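Local coordinates for protein ochratoxinase (Aspergillus niger, PDB 4C65) that hydrolyses the amide bond of the mycotoxin ochratoxin A, releasing L-phenylalanine, as a zinc-dependent carboxypeptidase of the amidohydrolase superfamily, at residues L347-A350 / V351-G355; G354-P358 / L359-K363. All blocks are in the same frame, centred on the assembly; numbering follows the deposited sequence.

Contact 1 covers the last turns of helix 344-354. Contact 2 covers the turn after it and the start of helix 358-365. Their centres lie about 7 Å apart, and they share Gly354 and Gly355. Ala350 O and Met356 N, 2.9 Å apart, probably form a hydrogen bond that ties the end of the first helix to the turn. The two helices also pack on each other: Val351 CG2 lies 3.9 Å from Ala361 CB. Contact 1 is the nearer to the annotated sites. The side chain of Phe349 is about 10 Å from that of Asp336, an active-site residue, and about 12 Å from that of the zinc ligand His265. Contact 2 lies away from these sites.

Contact 1: residues L347-A350 / V351-G355; sequences LQFA and VERGG
Gln348 and Glu352 sit one turn apart, and their polar ends converge. The amide and carboxylate planes are 46° apart. Gln348 NE2 gives only a weak hydrogen bond to Glu352 OE1, at 3.3 Å. A water bridges the same two atoms, donating to Glu352 OE1 at 2.6 Å. The other end of the amide, Gln348 OE1, accepts a hydrogen bond from Gln406 NE2. Phe349 and Arg353 run side by side: in both, CG stands beside the backbone N, opposite the carbonyl carbon, which sends the two chains off in the same direction. The aliphatic part of Arg353 meets the ring, with CG 4.1 Å from Phe349 CD1, while its guanidinium plane is turned 76° from the ring plane. The guanidinium forms a salt bridge with Glu292 of helix 288-297, a helix that Phe349 also touches. These pairs lie on the end of helix 344-354, where the backbone widens into a pi-type turn. Phe349 O accepts from two donors there, Arg353 N at 2.8 Å and Gly354 N at 3.0 Å. The Gly354 bond runs almost in line with the carbonyl, while Arg353 N is tilted 29° from its plane. Gly355 then leaves the helix with positive phi.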
loop_
_atom_site.group_PDB
_atom_site.type_symbol
_atom_site.label_atom_id
_atom_site.label_comp_id
_atom_site.label_asym_id
_atom_site.label_seq_id
_atom_site.Cartn_x
_atom_site.Cartn_y
_atom_site.Cartn_z
ATOM N N LEU A 347 26.588 -15.269 -38.562
ATOM C CA LEU A 347 27.329 -14.955 -39.786
ATOM C C LEU A 347 27.188 -16.102 -40.784
ATOM O O LEU A 347 26.974 -15.869 -41.970
ATOM C CB LEU A 347 28.804 -14.674 -39.486
ATOM C CG LEU A 347 29.086 -13.318 -38.837
ATOM C CD1 LEU A 347 30.245 -13.437 -37.880
ATOM C CD2 LEU A 347 29.374 -12.241 -39.862
ATOM N N GLN A 348 27.317 -17.323 -40.290
ATOM C CA GLN A 348 27.108 -18.505 -41.101
ATOM C C GLN A 348 25.726 -18.492 -41.764
ATOM O O GLN A 348 25.606 -18.721 -42.955
ATOM C CB GLN A 348 27.254 -19.747 -40.243
ATOM C CG GLN A 348 26.906 -21.009 -40.980
ATOM C CD GLN A 348 27.195 -22.263 -40.184
ATOM O OE1 GLN A 348 28.101 -22.321 -39.354
ATOM N NE2 GLN A 348 26.474 -23.318 -40.511
ATOM N N PHE A 349 24.698 -18.147 -40.994
ATOM C CA PHE A 349 23.357 -18.137 -41.525
ATOM C C PHE A 349 23.128 -17.001 -42.488
ATOM O O PHE A 349 22.380 -17.162 -43.438
ATOM C CB PHE A 349 22.308 -18.124 -40.402
ATOM C CG PHE A 349 22.379 -19.323 -39.485
ATOM C CD1 PHE A 349 22.525 -20.598 -39.997
ATOM C CD2 PHE A 349 22.265 -19.164 -38.104
ATOM C CE1 PHE A 349 22.576 -21.690 -39.157
ATOM C CE2 PHE A 349 22.328 -20.253 -37.256
ATOM C CZ PHE A 349 22.479 -21.516 -37.785
ATOM N N ALA A 350 23.775 -15.862 -42.264
ATOM C CA ALA A 350 23.714 -14.762 -43.222
ATOM C C ALA A 350 24.169 -15.208 -44.619
ATOM O O ALA A 350 23.561 -14.845 -45.635
ATOM C CB ALA A 350 24.560 -13.612 -42.744
ATOM N N VAL A 351 25.217 -16.031 -44.661
ATOM C CA VAL A 351 25.727 -16.557 -45.914
ATOM C C VAL A 351 24.867 -17.715 -46.410
ATOM O O VAL A 351 24.320 -17.662 -47.506
ATOM C CB VAL A 351 27.208 -17.013 -45.778
ATOM C CG1 VAL A 351 27.701 -17.699 -47.046
ATOM C CG2 VAL A 351 28.096 -15.825 -45.423
ATOM N N GLU A 352 24.731 -18.745 -45.588
ATOM C CA GLU A 352 24.148 -20.020 -46.030
ATOM C C GLU A 352 22.623 -20.069 -46.095
ATOM O O GLU A 352 22.076 -20.901 -46.786
ATOM C CB GLU A 352 24.656 -21.159 -45.144
ATOM C CG GLU A 352 26.164 -21.349 -45.251
ATOM C CD GLU A 352 26.707 -22.473 -44.390
ATOM O OE1 GLU A 352 25.916 -23.223 -43.787
ATOM O OE2 GLU A 352 27.952 -22.617 -44.327
ATOM N N ARG A 353 21.946 -19.182 -45.375
ATOM C CA ARG A 353 20.499 -19.064 -45.445
ATOM C C ARG A 353 20.077 -17.790 -46.170
ATOM O O ARG A 353 19.185 -17.810 -47.010
ATOM C CB ARG A 353 19.898 -19.039 -44.046
ATOM C CG ARG A 353 20.007 -20.321 -43.269
ATOM C CD ARG A 353 18.990 -21.347 -43.738
ATOM N NE ARG A 353 19.507 -22.709 -43.575
ATOM C CZ ARG A 353 18.821 -23.817 -43.258
ATOM N NH1 ARG A 353 17.491 -23.812 -43.039
ATOM N NH2 ARG A 353 19.479 -24.985 -43.153
ATOM N N GLY A 354 20.685 -16.673 -45.814
ATOM C CA GLY A 354 20.316 -15.389 -46.393
ATOM C C GLY A 354 20.777 -15.230 -47.822
ATOM O O GLY A 354 20.100 -14.612 -48.630
ATOM N N GLY A 355 21.942 -15.791 -48.122
ATOM C CA GLY A 355 22.535 -15.671 -49.439
ATOM C C GLY A 355 23.519 -14.518 -49.559
ATOM O O GLY A 355 23.872 -14.114 -50.672
HETATM O O HOH W 1 23.928 -22.429 -42.293
#

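Contact 2: residues G354-P358 / L359-K363; sequences GGMTP and LEAIK
Thr357 and Glu360 form a capping box at the start of helix 358-365, with Thr357 as the N-cap. Each residue binds the backbone N of the other. The side chain of Glu360 can be followed outward. Its CB lies 3.3 Å from Thr357 OG1. CG stands beside its own backbone N (chi1 -75°), which turns the chain back toward the N-cap, and it passes 3.2 Å from the same hydroxyl oxygen. The rest of the chain is extended, and CD reaches past Thr357 OG1 toward the backbone before the helix. There OE1 accepts from Thr357 N at 3.1 Å. The N-H points almost straight at the oxygen, but it arrives from above the carboxylate, 50° out of its plane. OE1 also lies near Met356 CA. The other carboxylate oxygen, OE2, comes no nearer than 3.9 Å to Thr357 OG1.

The return bond is made by Thr357. Its OG1 stands between its own backbone N and carbonyl carbon (chi1 58°), and from there accepts from Glu360 N at 3.0 Å. A backbone N-H of the first turn is thus given a partner, and the negative carboxylate sits at the N-terminal end of the helix, where the helix dipole would probably favour it. Regular helix bonds follow, from Ala361 N to Thr357 O and from Ile362 N to Pro358 O.

The buried Met356 side chain is extended beyond CG and also touches Ala350 of helix 344-354. Its sulfur, SD, rests 3.6 Å from Ala361 CA.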
loop_
_atom_site.group_PDB
_atom_site.type_symbol
_atom_site.label_atom_id
_atom_site.label_comp_id
_atom_site.label_asym_id
_atom_site.label_seq_id
_atom_site.Cartn_x
_atom_site.Cartn_y
_atom_site.Cartn_z
ATOM N N GLY A 354 20.685 -16.673 -45.814
ATOM C CA GLY A 354 20.316 -15.389 -46.393
ATOM C C GLY A 354 20.777 -15.230 -47.822
ATOM O O GLY A 354 20.100 -14.612 -48.630
ATOM N N GLY A 355 21.942 -15.791 -48.122
ATOM C CA GLY A 355 22.535 -15.671 -49.439
ATOM C C GLY A 355 23.519 -14.518 -49.559
ATOM O O GLY A 355 23.872 -14.114 -50.672
ATOM N N MET A 356 23.968 -13.981 -48.420
ATOM C CA MET A 356 25.033 -12.964 -48.420
ATOM C C MET A 356 26.364 -13.561 -48.840
ATOM O O MET A 356 26.594 -14.755 -48.658
ATOM C CB MET A 356 25.213 -12.376 -47.028
ATOM C CG MET A 356 24.066 -11.491 -46.579
ATOM S SD MET A 356 24.561 -10.481 -45.182
ATOM C CE MET A 356 23.013 -9.709 -44.750
ATOM N N THR A 357 27.227 -12.740 -49.424
ATOM C CA THR A 357 28.634 -13.111 -49.570
ATOM C C THR A 357 29.254 -13.020 -48.186
ATOM O O THR A 357 28.739 -12.312 -47.323
ATOM C CB THR A 357 29.404 -12.168 -50.523
ATOM O OG1 THR A 357 29.310 -10.826 -50.036
ATOM C CG2 THR A 357 28.845 -12.230 -51.943
ATOM N N PRO A 358 30.334 -13.763 -47.953
ATOM C CA PRO A 358 31.018 -13.579 -46.689
ATOM C C PRO A 358 31.352 -12.109 -46.407
ATOM O O PRO A 358 31.248 -11.664 -45.273
ATOM C CB PRO A 358 32.279 -14.423 -46.857
ATOM C CG PRO A 358 31.867 -15.523 -47.787
ATOM C CD PRO A 358 30.888 -14.889 -48.731
ATOM N N LEU A 359 31.747 -11.372 -47.443
ATOM C CA LEU A 359 32.082 -9.956 -47.282
ATOM C C LEU A 359 30.857 -9.121 -46.867
ATOM O O LEU A 359 30.966 -8.226 -46.021
ATOM C CB LEU A 359 32.696 -9.398 -48.565
ATOM C CG LEU A 359 33.357 -8.025 -48.485
ATOM C CD1 LEU A 359 34.526 -8.028 -47.519
ATOM C CD2 LEU A 359 33.818 -7.640 -49.867
ATOM N N GLU A 360 29.696 -9.426 -47.444
ATOM C CA GLU A 360 28.446 -8.756 -47.041
ATOM C C GLU A 360 28.035 -9.119 -45.624
ATOM O O GLU A 360 27.556 -8.265 -44.873
ATOM C CB GLU A 360 27.322 -9.101 -48.000
ATOM C CG GLU A 360 27.423 -8.392 -49.345
ATOM C CD GLU A 360 26.559 -9.055 -50.419
ATOM O OE1 GLU A 360 25.913 -10.090 -50.177
ATOM O OE2 GLU A 360 26.548 -8.565 -51.558
ATOM N N ALA A 361 28.233 -10.381 -45.258
ATOM C CA ALA A 361 27.931 -10.846 -43.911
ATOM C C ALA A 361 28.747 -10.086 -42.880
ATOM O O ALA A 361 28.221 -9.647 -41.853
ATOM C CB ALA A 361 28.193 -12.335 -43.789
ATOM N N ILE A 362 30.023 -9.916 -43.173
ATOM C CA ILE A 362 30.910 -9.159 -42.297
ATOM C C ILE A 362 30.493 -7.702 -42.187
ATOM O O ILE A 362 30.534 -7.134 -41.107
ATOM C CB ILE A 362 32.377 -9.299 -42.741
ATOM C CG1 ILE A 362 32.878 -10.708 -42.364
ATOM C CG2 ILE A 362 33.259 -8.231 -42.093
ATOM C CD1 ILE A 362 34.238 -11.067 -42.917
ATOM N N LYS A 363 30.043 -7.122 -43.296
ATOM C CA LYS A 363 29.525 -5.746 -43.331
ATOM C C LYS A 363 28.318 -5.591 -42.408
ATOM O O LYS A 363 28.198 -4.630 -41.651
ATOM C CB LYS A 363 29.130 -5.403 -44.762
ATOM C CG LYS A 363 28.621 -3.992 -44.943
ATOM C CD LYS A 363 27.944 -3.726 -46.269
ATOM C CE LYS A 363 27.620 -2.297 -46.321
ATOM N NZ LYS A 363 27.728 -1.572 -47.606
#